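PDB 2GP4: 6-phosphogluconate dehydratase from Shewanella oneidensis, which probably catalyses the dehydration of 6-phosphogluconate to 2-dehydro-3-deoxy-6-phosphogluconate, a step of the Entner-Doudoroff pathway. Local coordinates for residues 141-146 and 599-604; 504-509 and 529-534; 517-522 and 536-541. All coordinates share one frame; numbering follows the deposited sequence.

Interaction 1 of 3, residues 141-146 and 599-604; sequences GMELSL and MGRELF
Gly141 and Met599 bring their CA atoms to 6.3 Å and Leu144 and Arg601 theirs to 7.3 Å, so two short turns face each other, with no backbone hydrogen bond between them. Each turn contains a 3-10 segment, 141-143 on one side and 601-603 on the other. Leu144 makes the apolar centre of the contact. Leu144 CD2 sits over one face of the Phe604 ring, 3.8 Å from the ring centroid and 20° off the ring normal. This is a CH-pi contact, displaced toward the CD1 side of the ring. Leu144 CD1 lies 3.5 Å from Met599 O. One branch thus meets the ring face and Arg601 CG, the other the Met599 carbonyl and the ring's CE1.

The contact joins distant parts of the chain. Residues 141-146 run into the start of helix 145-160, and 599-604 lead into helix 605-609, with Phe604 at the N-cap position. They belong to the N-terminal and C-terminal sequence families respectively. Leu147 and Val151 of helix 145-160 also touch Phe604.

Beside the leucine runs a salt bridge. Arg601 NH1 donates to Glu143 OE1 at 2.8 Å. The oxygen lies in the guanidinium plane, but NH1 meets it from above the carboxylate plane, 47° out of it. The two planes are turned well away from each other. A bend at chi3 (-65°) turns the guanidinium edge of Arg601 to the carboxylate that the extended Glu143 chain presents. Arg601 NE bonds to Gly598 O, so a second nitrogen of the group has a partner, which probably restricts its rotation. At the other end, the CE methyl of selenomethionine Met599 comes within 3.6 Å of Gly141 N. A CB on Gly141 would be tight against this methyl.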
loop_
_atom_site.group_PDB
_atom_site.type_symbol
_atom_site.label_atom_id
_atom_site.label_comp_id
_atom_site.label_asym_id
_atom_site.label_seq_id
_atom_site.Cartn_x
_atom_site.Cartn_y
_atom_site.Cartn_z
ATOM N N GLY A 141 -9.339 -18.960 0.011
ATOM C CA GLY A 141 -8.541 -18.386 -1.074
ATOM C C GLY A 141 -7.889 -17.068 -0.684
ATOM O O GLY A 141 -6.882 -16.663 -1.270
HETATM N N MSE A 142 -8.461 -16.409 0.322
HETATM C CA MSE A 142 -7.921 -15.164 0.864
HETATM C C MSE A 142 -6.551 -15.399 1.530
HETATM O O MSE A 142 -5.743 -14.479 1.650
HETATM C CB MSE A 142 -8.949 -14.522 1.814
HETATM C CG MSE A 142 -8.520 -13.228 2.498
HETATM SE SE MSE A 142 -7.949 -11.809 1.272
HETATM C CE MSE A 142 -6.305 -11.296 2.183
ATOM N N GLU A 143 -6.284 -16.646 1.918
ATOM C CA GLU A 143 -4.990 -17.030 2.504
ATOM C C GLU A 143 -3.854 -17.134 1.469
ATOM O O GLU A 143 -2.707 -17.384 1.834
ATOM C CB GLU A 143 -5.121 -18.326 3.320
ATOM C CG GLU A 143 -5.871 -18.154 4.647
ATOM C CD GLU A 143 -6.195 -19.469 5.360
ATOM O OE1 GLU A 143 -5.534 -20.501 5.095
ATOM O OE2 GLU A 143 -7.116 -19.468 6.208
ATOM N N LEU A 144 -4.178 -16.929 0.191
ATOM C CA LEU A 144 -3.186 -16.911 -0.894
ATOM C C LEU A 144 -2.929 -15.510 -1.465
ATOM O O LEU A 144 -2.055 -15.332 -2.323
ATOM C CB LEU A 144 -3.618 -17.838 -2.040
ATOM C CG LEU A 144 -3.781 -19.343 -1.818
ATOM C CD1 LEU A 144 -4.083 -20.031 -3.146
ATOM C CD2 LEU A 144 -2.546 -19.954 -1.159
ATOM N N SER A 145 -3.695 -14.531 -0.991
ATOM C CA SER A 145 -3.670 -13.171 -1.513
ATOM C C SER A 145 -2.303 -12.481 -1.412
ATOM O O SER A 145 -1.823 -11.894 -2.381
ATOM C CB SER A 145 -4.746 -12.336 -0.823
ATOM O OG SER A 145 -4.536 -10.953 -1.035
ATOM N N LEU A 146 -1.691 -12.547 -0.239
ATOM C CA LEU A 146 -0.364 -11.990 -0.052
ATOM C C LEU A 146 0.648 -12.808 -0.860
ATOM O O LEU A 146 1.512 -12.247 -1.541
ATOM C CB LEU A 146 0.015 -12.011 1.428
ATOM C CG LEU A 146 1.107 -11.089 1.985
ATOM C CD1 LEU A 146 1.971 -11.898 2.938
ATOM C CD2 LEU A 146 1.979 -10.405 0.925
HETATM N N MSE A 599 -7.643 -25.703 -1.452
HETATM C CA MSE A 599 -7.613 -24.489 -2.279
HETATM C C MSE A 599 -6.209 -24.154 -2.791
HETATM O O MSE A 599 -5.871 -22.986 -3.004
HETATM C CB MSE A 599 -8.236 -23.299 -1.536
HETATM C CG MSE A 599 -9.736 -23.434 -1.349
HETATM SE SE MSE A 599 -10.722 -22.850 -2.935
HETATM C CE MSE A 599 -11.169 -21.054 -2.295
ATOM N N GLY A 600 -5.399 -25.193 -2.986
ATOM C CA GLY A 600 -4.058 -25.041 -3.537
ATOM C C GLY A 600 -3.009 -24.620 -2.530
ATOM O O GLY A 600 -1.885 -24.307 -2.907
ATOM N N ARG A 601 -3.363 -24.618 -1.247
ATOM C CA ARG A 601 -2.441 -24.169 -0.204
ATOM C C ARG A 601 -1.222 -25.086 -0.054
ATOM O O ARG A 601 -0.148 -24.641 0.360
ATOM C CB ARG A 601 -3.175 -23.979 1.123
ATOM C CG ARG A 601 -4.019 -22.712 1.155
ATOM C CD ARG A 601 -4.860 -22.612 2.403
ATOM N NE ARG A 601 -5.873 -23.666 2.472
ATOM C CZ ARG A 601 -6.843 -23.729 3.381
ATOM N NH1 ARG A 601 -6.959 -22.791 4.318
ATOM N NH2 ARG A 601 -7.704 -24.730 3.350
ATOM N N GLU A 602 -1.398 -26.354 -0.419
ATOM C CA GLU A 602 -0.317 -27.351 -0.463
ATOM C C GLU A 602 0.891 -26.852 -1.251
ATOM O O GLU A 602 2.020 -27.282 -1.006
ATOM C CB GLU A 602 -0.788 -28.642 -1.149
ATOM C CG GLU A 602 -2.174 -29.082 -0.829
ATOM C CD GLU A 602 -3.230 -28.321 -1.602
ATOM O OE1 GLU A 602 -3.318 -28.485 -2.839
ATOM O OE2 GLU A 602 -3.985 -27.569 -0.953
ATOM N N LEU A 603 0.636 -25.968 -2.210
ATOM C CA LEU A 603 1.651 -25.548 -3.163
ATOM C C LEU A 603 2.567 -24.459 -2.625
ATOM O O LEU A 603 3.645 -24.249 -3.167
ATOM C CB LEU A 603 0.998 -25.101 -4.479
ATOM C CG LEU A 603 0.055 -26.104 -5.167
ATOM C CD1 LEU A 603 -0.564 -25.493 -6.410
ATOM C CD2 LEU A 603 0.755 -27.416 -5.512
ATOM N N PHE A 604 2.149 -23.796 -1.547
ATOM C CA PHE A 604 2.776 -22.557 -1.089
ATOM C C PHE A 604 3.488 -22.686 0.251
ATOM O O PHE A 604 3.954 -21.688 0.791
ATOM C CB PHE A 604 1.724 -21.454 -0.955
ATOM C CG PHE A 604 1.072 -21.061 -2.246
ATOM C CD1 PHE A 604 0.060 -21.836 -2.798
ATOM C CD2 PHE A 604 1.454 -19.902 -2.897
ATOM C CE1 PHE A 604 -0.551 -21.464 -3.982
ATOM C CE2 PHE A 604 0.854 -19.526 -4.082
ATOM C CZ PHE A 604 -0.153 -20.305 -4.628
#

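Interaction 2 of 3, residues 504-509 and 529-534; sequences MPELHK and DGRMSG
Arg531 reaches across to Met504 and Glu506, and its guanidinium is held between them. The CE methyl of selenomethionine Met504 lies over one face, 3.4 Å from Arg531 NE. Glu506 CG lies over the opposite face, 3.8 Å from Arg531 NE. Met504 and Arg531 cross at about a right angle, and the Glu506 carboxylate stands nearly perpendicular to the guanidinium. With CG between the backbone N and the carbonyl carbon (chi1 57°), the extended Arg531 chain carries two nitrogens to a single acceptor: Arg531 NE meets Met504 O at 2.9 Å and Arg531 NH2 meets it at 3.1 Å. NH1 bonds to Asn322. The backbone adds one bond, Leu507 N to Arg531 O at 2.9 Å.

Loop 529-534 carries the Asp-Gly-Arg-Met-Ser-Gly signature of this dehydratase family, and the contact probably borders the active site. Glu506 OE2 is 4.2 Å from Arg531 NH1, well off the guanidinium plane. The opposite charges probably attract without a salt bridge, and OE2 bonds weakly to Asn322. The Arg531 side-chain bonds described go to neutral oxygens, which suggests that it helps to hold the Met504 carbonyl in place.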
loop_
_atom_site.group_PDB
_atom_site.type_symbol
_atom_site.label_atom_id
_atom_site.label_comp_id
_atom_site.label_asym_id
_atom_site.label_seq_id
_atom_site.Cartn_x
_atom_site.Cartn_y
_atom_site.Cartn_z
HETATM N N MSE A 504 -1.478 -14.692 6.122
HETATM C CA MSE A 504 -2.026 -13.394 6.534
HETATM C C MSE A 504 -3.294 -12.965 5.770
HETATM O O MSE A 504 -3.265 -12.000 5.011
HETATM C CB MSE A 504 -0.930 -12.314 6.465
HETATM C CG MSE A 504 -1.124 -11.117 7.388
HETATM SE SE MSE A 504 0.162 -9.688 6.987
HETATM C CE MSE A 504 -0.188 -9.572 5.073
ATOM N N PRO A 505 -4.416 -13.682 5.965
ATOM C CA PRO A 505 -5.636 -13.232 5.300
ATOM C C PRO A 505 -6.222 -11.986 5.974
ATOM O O PRO A 505 -6.085 -11.820 7.185
ATOM C CB PRO A 505 -6.585 -14.421 5.480
ATOM C CG PRO A 505 -6.135 -15.070 6.746
ATOM C CD PRO A 505 -4.645 -14.896 6.774
ATOM N N GLU A 506 -6.851 -11.118 5.189
ATOM C CA GLU A 506 -7.598 -9.975 5.719
ATOM C C GLU A 506 -8.737 -10.499 6.568
ATOM O O GLU A 506 -9.517 -11.338 6.120
ATOM C CB GLU A 506 -8.166 -9.115 4.586
ATOM C CG GLU A 506 -7.125 -8.272 3.850
ATOM C CD GLU A 506 -7.727 -7.456 2.728
ATOM O OE1 GLU A 506 -8.971 -7.469 2.581
ATOM O OE2 GLU A 506 -6.957 -6.805 1.988
ATOM N N LEU A 507 -8.811 -10.028 7.805
ATOM C CA LEU A 507 -9.810 -10.524 8.735
ATOM C C LEU A 507 -10.971 -9.540 8.820
ATOM O O LEU A 507 -10.849 -8.486 9.419
ATOM C CB LEU A 507 -9.184 -10.782 10.109
ATOM C CG LEU A 507 -7.948 -11.691 10.155
ATOM C CD1 LEU A 507 -7.196 -11.483 11.456
ATOM C CD2 LEU A 507 -8.311 -13.165 9.952
ATOM N N HIS A 508 -12.093 -9.897 8.201
ATOM C CA HIS A 508 -13.227 -8.986 8.068
ATOM C C HIS A 508 -14.274 -9.146 9.166
ATOM O O HIS A 508 -15.157 -8.307 9.294
ATOM C CB HIS A 508 -13.877 -9.137 6.688
ATOM C CG HIS A 508 -12.950 -8.839 5.551
ATOM N ND1 HIS A 508 -12.542 -7.559 5.239
ATOM C CD2 HIS A 508 -12.342 -9.657 4.658
ATOM C CE1 HIS A 508 -11.728 -7.601 4.199
ATOM N NE2 HIS A 508 -11.589 -8.861 3.827
ATOM N N LYS A 509 -14.166 -10.211 9.955
ATOM C CA LYS A 509 -15.181 -10.532 10.963
ATOM C C LYS A 509 -14.914 -9.932 12.351
ATOM O O LYS A 509 -15.653 -10.203 13.298
ATOM C CB LYS A 509 -15.354 -12.055 11.068
ATOM C CG LYS A 509 -16.032 -12.686 9.851
ATOM C CD LYS A 509 -15.895 -14.204 9.833
ATOM C CE LYS A 509 -16.925 -14.878 10.720
ATOM N NZ LYS A 509 -17.057 -16.326 10.375
ATOM N N ASP A 529 -1.469 -10.532 15.044
ATOM C CA ASP A 529 -0.259 -10.653 14.229
ATOM C C ASP A 529 -0.618 -10.616 12.749
ATOM O O ASP A 529 0.259 -10.640 11.878
ATOM C CB ASP A 529 0.546 -11.911 14.585
ATOM C CG ASP A 529 -0.312 -13.164 14.709
ATOM O OD1 ASP A 529 -1.478 -13.176 14.251
ATOM O OD2 ASP A 529 0.205 -14.160 15.268
ATOM N N GLY A 530 -1.920 -10.540 12.485
ATOM C CA GLY A 530 -2.444 -10.405 11.139
ATOM C C GLY A 530 -2.910 -8.997 10.821
ATOM O O GLY A 530 -2.319 -8.019 11.277
ATOM N N ARG A 531 -3.986 -8.910 10.045
ATOM C CA ARG A 531 -4.483 -7.653 9.501
ATOM C C ARG A 531 -5.988 -7.744 9.271
ATOM O O ARG A 531 -6.542 -8.839 9.215
ATOM C CB ARG A 531 -3.775 -7.344 8.172
ATOM C CG ARG A 531 -3.919 -8.445 7.113
ATOM C CD ARG A 531 -3.424 -8.004 5.758
ATOM N NE ARG A 531 -3.502 -9.081 4.765
ATOM C CZ ARG A 531 -3.290 -8.927 3.455
ATOM N NH1 ARG A 531 -2.982 -7.734 2.956
ATOM N NH2 ARG A 531 -3.383 -9.969 2.638
HETATM N N MSE A 532 -6.641 -6.597 9.135
HETATM C CA MSE A 532 -8.045 -6.554 8.734
HETATM C C MSE A 532 -8.150 -6.175 7.257
HETATM O O MSE A 532 -7.208 -6.388 6.494
HETATM C CB MSE A 532 -8.828 -5.576 9.611
HETATM C CG MSE A 532 -9.375 -6.197 10.873
HETATM SE SE MSE A 532 -8.004 -6.466 12.222
HETATM C CE MSE A 532 -8.636 -5.146 13.512
ATOM N N SER A 533 -9.289 -5.613 6.861
ATOM C CA SER A 533 -9.509 -5.124 5.492
ATOM C C SER A 533 -8.439 -4.145 4.988
ATOM O O SER A 533 -8.320 -3.915 3.783
ATOM C CB SER A 533 -10.880 -4.453 5.396
ATOM O OG SER A 533 -10.996 -3.395 6.335
ATOM N N GLY A 534 -7.673 -3.566 5.908
ATOM C CA GLY A 534 -6.730 -2.507 5.559
ATOM C C GLY A 534 -7.287 -1.107 5.776
ATOM O O GLY A 534 -6.545 -0.122 5.708
HETATM O O HOH W 1 -4.294 -11.885 8.808
#

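Interaction 3 of 3, residues 517-522 and 536-541; sequences LQDKGF and SGKVPA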
loop_
_atom_site.group_PDB
_atom_site.type_symbol
_atom_site.label_atom_id
_atom_site.label_comp_id
_atom_site.label_asym_id
_atom_site.label_seq_id
_atom_site.Cartn_x
_atom_site.Cartn_y
_atom_site.Cartn_z
ATOM N N LEU A 517 -19.341 -3.287 20.693
ATOM C CA LEU A 517 -18.883 -3.357 22.079
ATOM C C LEU A 517 -18.423 -1.996 22.599
ATOM O O LEU A 517 -18.718 -1.633 23.742
ATOM C CB LEU A 517 -17.744 -4.370 22.206
ATOM C CG LEU A 517 -17.990 -5.778 22.759
ATOM C CD1 LEU A 517 -19.405 -6.285 22.530
ATOM C CD2 LEU A 517 -16.955 -6.746 22.189
ATOM N N GLN A 518 -17.694 -1.259 21.759
ATOM C CA GLN A 518 -17.288 0.110 22.059
ATOM C C GLN A 518 -18.511 1.033 22.145
ATOM O O GLN A 518 -18.589 1.878 23.042
ATOM C CB GLN A 518 -16.279 0.617 21.010
ATOM C CG GLN A 518 -15.732 2.024 21.262
ATOM C CD GLN A 518 -14.584 2.399 20.332
ATOM O OE1 GLN A 518 -13.445 1.962 20.522
ATOM N NE2 GLN A 518 -14.874 3.231 19.337
ATOM N N ASP A 519 -19.458 0.853 21.221
ATOM C CA ASP A 519 -20.679 1.671 21.158
ATOM C C ASP A 519 -21.514 1.576 22.430
ATOM O O ASP A 519 -22.062 2.576 22.896
ATOM C CB ASP A 519 -21.530 1.292 19.939
ATOM C CG ASP A 519 -20.932 1.787 18.628
ATOM O OD1 ASP A 519 -19.858 2.426 18.650
ATOM O OD2 ASP A 519 -21.539 1.534 17.567
ATOM N N LYS A 520 -21.584 0.366 22.985
ATOM C CA LYS A 520 -22.275 0.098 24.246
ATOM C C LYS A 520 -21.577 0.732 25.452
ATOM O O LYS A 520 -22.122 0.727 26.561
ATOM C CB LYS A 520 -22.391 -1.413 24.474
ATOM C CG LYS A 520 -23.302 -2.144 23.499
ATOM C CD LYS A 520 -23.549 -3.569 23.972
ATOM C CE LYS A 520 -24.506 -4.310 23.051
ATOM N NZ LYS A 520 -25.034 -5.547 23.704
ATOM N N GLY A 521 -20.366 1.248 25.242
ATOM C CA GLY A 521 -19.629 1.941 26.300
ATOM C C GLY A 521 -18.454 1.185 26.900
ATOM O O GLY A 521 -17.778 1.705 27.786
ATOM N N PHE A 522 -18.203 -0.035 26.428
ATOM C CA PHE A 522 -17.044 -0.797 26.890
ATOM C C PHE A 522 -15.751 -0.283 26.264
ATOM O O PHE A 522 -15.766 0.307 25.179
ATOM C CB PHE A 522 -17.216 -2.291 26.611
ATOM C CG PHE A 522 -18.405 -2.899 27.297
ATOM C CD1 PHE A 522 -18.468 -2.958 28.688
ATOM C CD2 PHE A 522 -19.462 -3.409 26.555
ATOM C CE1 PHE A 522 -19.569 -3.515 29.331
ATOM C CE2 PHE A 522 -20.568 -3.968 27.182
ATOM C CZ PHE A 522 -20.623 -4.020 28.575
ATOM N N SER A 536 -9.600 1.924 8.040
ATOM C CA SER A 536 -9.486 2.529 9.367
ATOM C C SER A 536 -10.793 2.404 10.163
ATOM O O SER A 536 -11.838 2.920 9.752
ATOM C CB SER A 536 -9.110 4.011 9.241
ATOM O OG SER A 536 -7.955 4.201 8.438
ATOM N N GLY A 537 -10.729 1.732 11.307
ATOM C CA GLY A 537 -11.886 1.608 12.177
ATOM C C GLY A 537 -11.872 2.590 13.338
ATOM O O GLY A 537 -10.915 3.354 13.516
ATOM N N LYS A 538 -12.948 2.563 14.124
ATOM C CA LYS A 538 -13.096 3.423 15.297
ATOM C C LYS A 538 -12.560 2.746 16.563
ATOM O O LYS A 538 -12.380 3.385 17.602
ATOM C CB LYS A 538 -14.562 3.830 15.480
ATOM C CG LYS A 538 -15.513 2.670 15.803
ATOM C CD LYS A 538 -16.966 3.120 15.750
ATOM C CE LYS A 538 -17.911 1.938 15.677
ATOM N NZ LYS A 538 -19.332 2.366 15.829
ATOM N N VAL A 539 -12.309 1.446 16.469
ATOM C CA VAL A 539 -11.765 0.690 17.586
ATOM C C VAL A 539 -10.248 0.626 17.441
ATOM O O VAL A 539 -9.748 0.314 16.357
ATOM C CB VAL A 539 -12.386 -0.722 17.652
ATOM C CG1 VAL A 539 -11.621 -1.626 18.618
ATOM C CG2 VAL A 539 -13.856 -0.627 18.050
ATOM N N PRO A 540 -9.508 0.939 18.523
ATOM C CA PRO A 540 -8.049 0.860 18.440
ATOM C C PRO A 540 -7.622 -0.562 18.107
ATOM O O PRO A 540 -8.028 -1.512 18.790
ATOM C CB PRO A 540 -7.590 1.239 19.857
ATOM C CG PRO A 540 -8.788 0.997 20.726
ATOM C CD PRO A 540 -9.953 1.357 19.868
ATOM N N ALA A 541 -6.829 -0.706 17.051
ATOM C CA ALA A 541 -6.370 -2.026 16.626
ATOM C C ALA A 541 -4.858 -2.055 16.400
ATOM O O ALA A 541 -4.343 -1.373 15.516
ATOM C CB ALA A 541 -7.112 -2.459 15.372
#
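This is a polar helix-to-loop contact far from the centre of the chain, between the end of helix 511-519 and the loop that leads into strand 541-546. Gln518, Val539 and Pro540 are buried, and a charged pair lies at the exposed rim. The helix connects parallel strands 490-494 and 524-528 in a beta-alpha-beta crossover, and 541-546 is the next parallel strand beyond 524-528. A Schellman motif at Gly521 ends the helix.

Gln518 points across to the loop. Its CG is anti to the backbone N (chi1 -177°) and the chain is extended, which carries the amide to the Lys538 carbonyl. Gln518 NE2 donates to Lys538 O at 3.0 Å. The donor stands 70° above the carbonyl plane, while the oxygen lies in the plane of the glutamine amide. The neighbours of Gln518 OE1 include Val539 CG2 and Pro540 CD, each at 3.6 Å. Replacing Gln518 by an alanine would probably leave Lys538 O without this donor and open a gap beside Val539.

Lys538 runs past Gln518 in the opposite direction and meets Asp519 at about a right angle. Lys538 NZ reaches Asp519 OD1 at 2.9 Å, on its syn lone pair; the bond to OD2 is weak. The salt bridge lies between exposed residues, where water probably weakens it, while the buried amide bond satisfies a loop carbonyl.

How the interactions relate
Interaction 2 is buried and lies nearest the centre of the chain. Interaction 1 is partly buried. Interaction 3 sits farther out, yet most of its touching residues are buried, with a charged pair at the exposed rim. Interactions 1 and 2 touch: Met142, which takes no part in interaction 1, packs on Glu506 and Arg531, and Leu146 packs on Met504. Interactions 2 and 3 share the loop between strands 524-528 and 541-546, and Met532 touches Ala541. Interactions 1 and 3 do not meet; their nearest atoms are about 15 Å apart. The outer pair use carboxylate salt bridges, one beside a CH-pi contact and one beside an amide bond. In interaction 2 an arginine grips a carbonyl instead.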